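Local coordinates for nucleocapsid protein CP17 (Extra small virus, PDB 6JJA) that forms the T=1 icosahedral shell of a satellite virus from sixty copies of a jelly-roll subunit, probably enclosing its single-stranded RNA, at residues A[68-73]-A[149-154]. Numbering follows the deposited sequence.
Sequences IYTLTV and LNTITT
The ring of Tyr69 meets Thr154 at its edge: Thr154 OG1 lies near the ring plane, nearest to Tyr69 CE2, while the two side chains cross at about a right angle. This is a contact alone; the hydroxyl's weak hydrogen bond goes to Gly67 O. Tyr69 CG stands beside its own backbone N (chi1 -53°), which swings the ring along the strand toward Thr154. A broad, flat ring suits this buried position, also touching the loops at Glu64 and Pro161.

Between the antiparallel strands, Tyr69 and Ile152 form a hydrogen-bonded pair, with Tyr69 N to Ile152 O at 2.7 Å and Ile152 N to Tyr69 O at 2.9 Å. Leu71 N bonds Asn150 O at 2.8 Å, and Leu71 O accepts from Leu149 N at 3.0 Å and Asn150 N at 3.3 Å; Leu149 and Asn150 both facing Leu71 make a classic beta bulge.

Tyr69, Leu71, Asn150 and Ile152 share the inner face. The apolar Leu71 and Ile152 suit this buried side, Leu71 CD2 touching Ile152 CD1 at 3.5 Å; Asn150 ND2 is hydrogen-bonded to Tyr133 OH, and Asn150 OD1 weakly to Tyr76 OH. Past the bulge, Val73 CG2 packs against Leu149 CD2. On the more exposed face, Ile68 CG2 meets Thr151 CG2. Both residues are beta-branched, suiting extended strands, and Thr151's hydroxyl tolerates water.

Strand 68-72 borders its four-stranded sheet and leads into helix 73-80; strand 148-154 continues to strand 104-110. Across the jelly-roll interior, Leu149, Asn150 and Ile152 pack on strand 88-98 of the opposing sheet.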
loop_
_atom_site.group_PDB
_atom_site.type_symbol
_atom_site.label_atom_id
_atom_site.label_comp_id
_atom_site.label_asym_id
_atom_site.label_seq_id
_atom_site.Cartn_x
_atom_site.Cartn_y
_atom_site.Cartn_z
ATOM N N ILE A 68 70.930 -31.900 -28.670
ATOM C CA ILE A 68 70.796 -30.499 -28.297
ATOM C C ILE A 68 70.503 -29.701 -29.555
ATOM O O ILE A 68 71.271 -29.746 -30.522
ATOM C CB ILE A 68 72.053 -29.975 -27.596
ATOM C CG1 ILE A 68 72.361 -30.810 -26.363
ATOM C CG2 ILE A 68 71.863 -28.545 -27.192
ATOM C CD1 ILE A 68 73.782 -30.738 -25.953
ATOM N N TYR A 69 69.403 -28.958 -29.531
ATOM C CA TYR A 69 68.915 -28.219 -30.683
ATOM C C TYR A 69 68.947 -26.741 -30.341
ATOM O O TYR A 69 68.156 -26.266 -29.523
ATOM C CB TYR A 69 67.512 -28.675 -31.071
ATOM C CG TYR A 69 67.418 -30.166 -31.271
ATOM C CD1 TYR A 69 67.733 -30.746 -32.483
ATOM C CD2 TYR A 69 67.029 -30.993 -30.239
ATOM C CE1 TYR A 69 67.657 -32.100 -32.659
ATOM C CE2 TYR A 69 66.951 -32.349 -30.408
ATOM C CZ TYR A 69 67.268 -32.898 -31.622
ATOM O OH TYR A 69 67.188 -34.258 -31.790
ATOM N N THR A 70 69.863 -26.024 -30.972
ATOM C CA THR A 70 70.110 -24.625 -30.668
ATOM C C THR A 70 69.274 -23.739 -31.582
ATOM O O THR A 70 69.302 -23.902 -32.807
ATOM C CB THR A 70 71.590 -24.316 -30.827
ATOM O OG1 THR A 70 72.351 -25.130 -29.931
ATOM C CG2 THR A 70 71.848 -22.900 -30.528
ATOM N N LEU A 71 68.535 -22.809 -30.988
ATOM C CA LEU A 71 67.728 -21.845 -31.726
ATOM C C LEU A 71 68.482 -20.527 -31.761
ATOM O O LEU A 71 68.538 -19.808 -30.765
ATOM C CB LEU A 71 66.358 -21.657 -31.093
ATOM C CG LEU A 71 65.199 -22.559 -31.509
ATOM C CD1 LEU A 71 64.953 -22.483 -32.991
ATOM C CD2 LEU A 71 65.457 -23.962 -31.100
ATOM N N THR A 72 69.053 -20.210 -32.913
ATOM C CA THR A 72 69.724 -18.945 -33.112
ATOM C C THR A 72 68.743 -17.918 -33.659
ATOM O O THR A 72 67.574 -18.202 -33.907
ATOM C CB THR A 72 70.912 -19.122 -34.046
ATOM O OG1 THR A 72 70.495 -19.793 -35.237
ATOM C CG2 THR A 72 71.984 -19.920 -33.380
ATOM N N VAL A 73 69.232 -16.693 -33.835
ATOM C CA VAL A 73 68.427 -15.662 -34.468
ATOM C C VAL A 73 68.279 -15.945 -35.950
ATOM O O VAL A 73 67.223 -15.686 -36.537
ATOM C CB VAL A 73 69.051 -14.284 -34.211
ATOM C CG1 VAL A 73 68.120 -13.203 -34.608
ATOM C CG2 VAL A 73 69.369 -14.135 -32.779
ATOM N N LEU A 149 69.542 -17.742 -28.840
ATOM C CA LEU A 149 68.432 -17.231 -28.056
ATOM C C LEU A 149 67.871 -18.297 -27.129
ATOM O O LEU A 149 67.787 -18.097 -25.914
ATOM C CB LEU A 149 67.331 -16.730 -28.982
ATOM C CG LEU A 149 67.688 -15.718 -30.041
ATOM C CD1 LEU A 149 66.443 -15.426 -30.811
ATOM C CD2 LEU A 149 68.258 -14.480 -29.435
ATOM N N ASN A 150 67.480 -19.424 -27.696
ATOM C CA ASN A 150 66.887 -20.516 -26.958
ATOM C C ASN A 150 67.631 -21.793 -27.287
ATOM O O ASN A 150 68.199 -21.939 -28.372
ATOM C CB ASN A 150 65.410 -20.689 -27.274
ATOM C CG ASN A 150 64.614 -19.447 -27.025
ATOM O OD1 ASN A 150 64.516 -18.571 -27.878
ATOM N ND2 ASN A 150 64.029 -19.361 -25.847
ATOM N N THR A 151 67.634 -22.704 -26.338
ATOM C CA THR A 151 68.309 -23.978 -26.487
ATOM C C THR A 151 67.397 -25.080 -25.991
ATOM O O THR A 151 66.850 -25.000 -24.889
ATOM C CB THR A 151 69.627 -23.990 -25.732
ATOM O OG1 THR A 151 70.410 -22.864 -26.137
ATOM C CG2 THR A 151 70.384 -25.238 -26.020
ATOM N N ILE A 152 67.236 -26.103 -26.817
ATOM C CA ILE A 152 66.405 -27.253 -26.505
ATOM C C ILE A 152 67.317 -28.452 -26.348
ATOM O O ILE A 152 68.245 -28.642 -27.140
ATOM C CB ILE A 152 65.350 -27.507 -27.588
ATOM C CG1 ILE A 152 64.520 -26.264 -27.841
ATOM C CG2 ILE A 152 64.450 -28.587 -27.156
ATOM C CD1 ILE A 152 63.745 -26.330 -29.093
ATOM N N THR A 153 67.060 -29.252 -25.326
ATOM C CA THR A 153 67.892 -30.395 -25.002
ATOM C C THR A 153 66.992 -31.610 -24.831
ATOM O O THR A 153 66.192 -31.670 -23.894
ATOM C CB THR A 153 68.713 -30.131 -23.749
ATOM O OG1 THR A 153 69.546 -28.983 -23.957
ATOM C CG2 THR A 153 69.572 -31.319 -23.411
ATOM N N THR A 154 67.113 -32.557 -25.749
ATOM C CA THR A 154 66.462 -33.846 -25.635
ATOM C C THR A 154 67.524 -34.928 -25.522
ATOM O O THR A 154 68.661 -34.764 -25.971
ATOM C CB THR A 154 65.553 -34.127 -26.839
ATOM O OG1 THR A 154 66.344 -34.478 -27.979
ATOM C CG2 THR A 154 64.727 -32.922 -27.180
#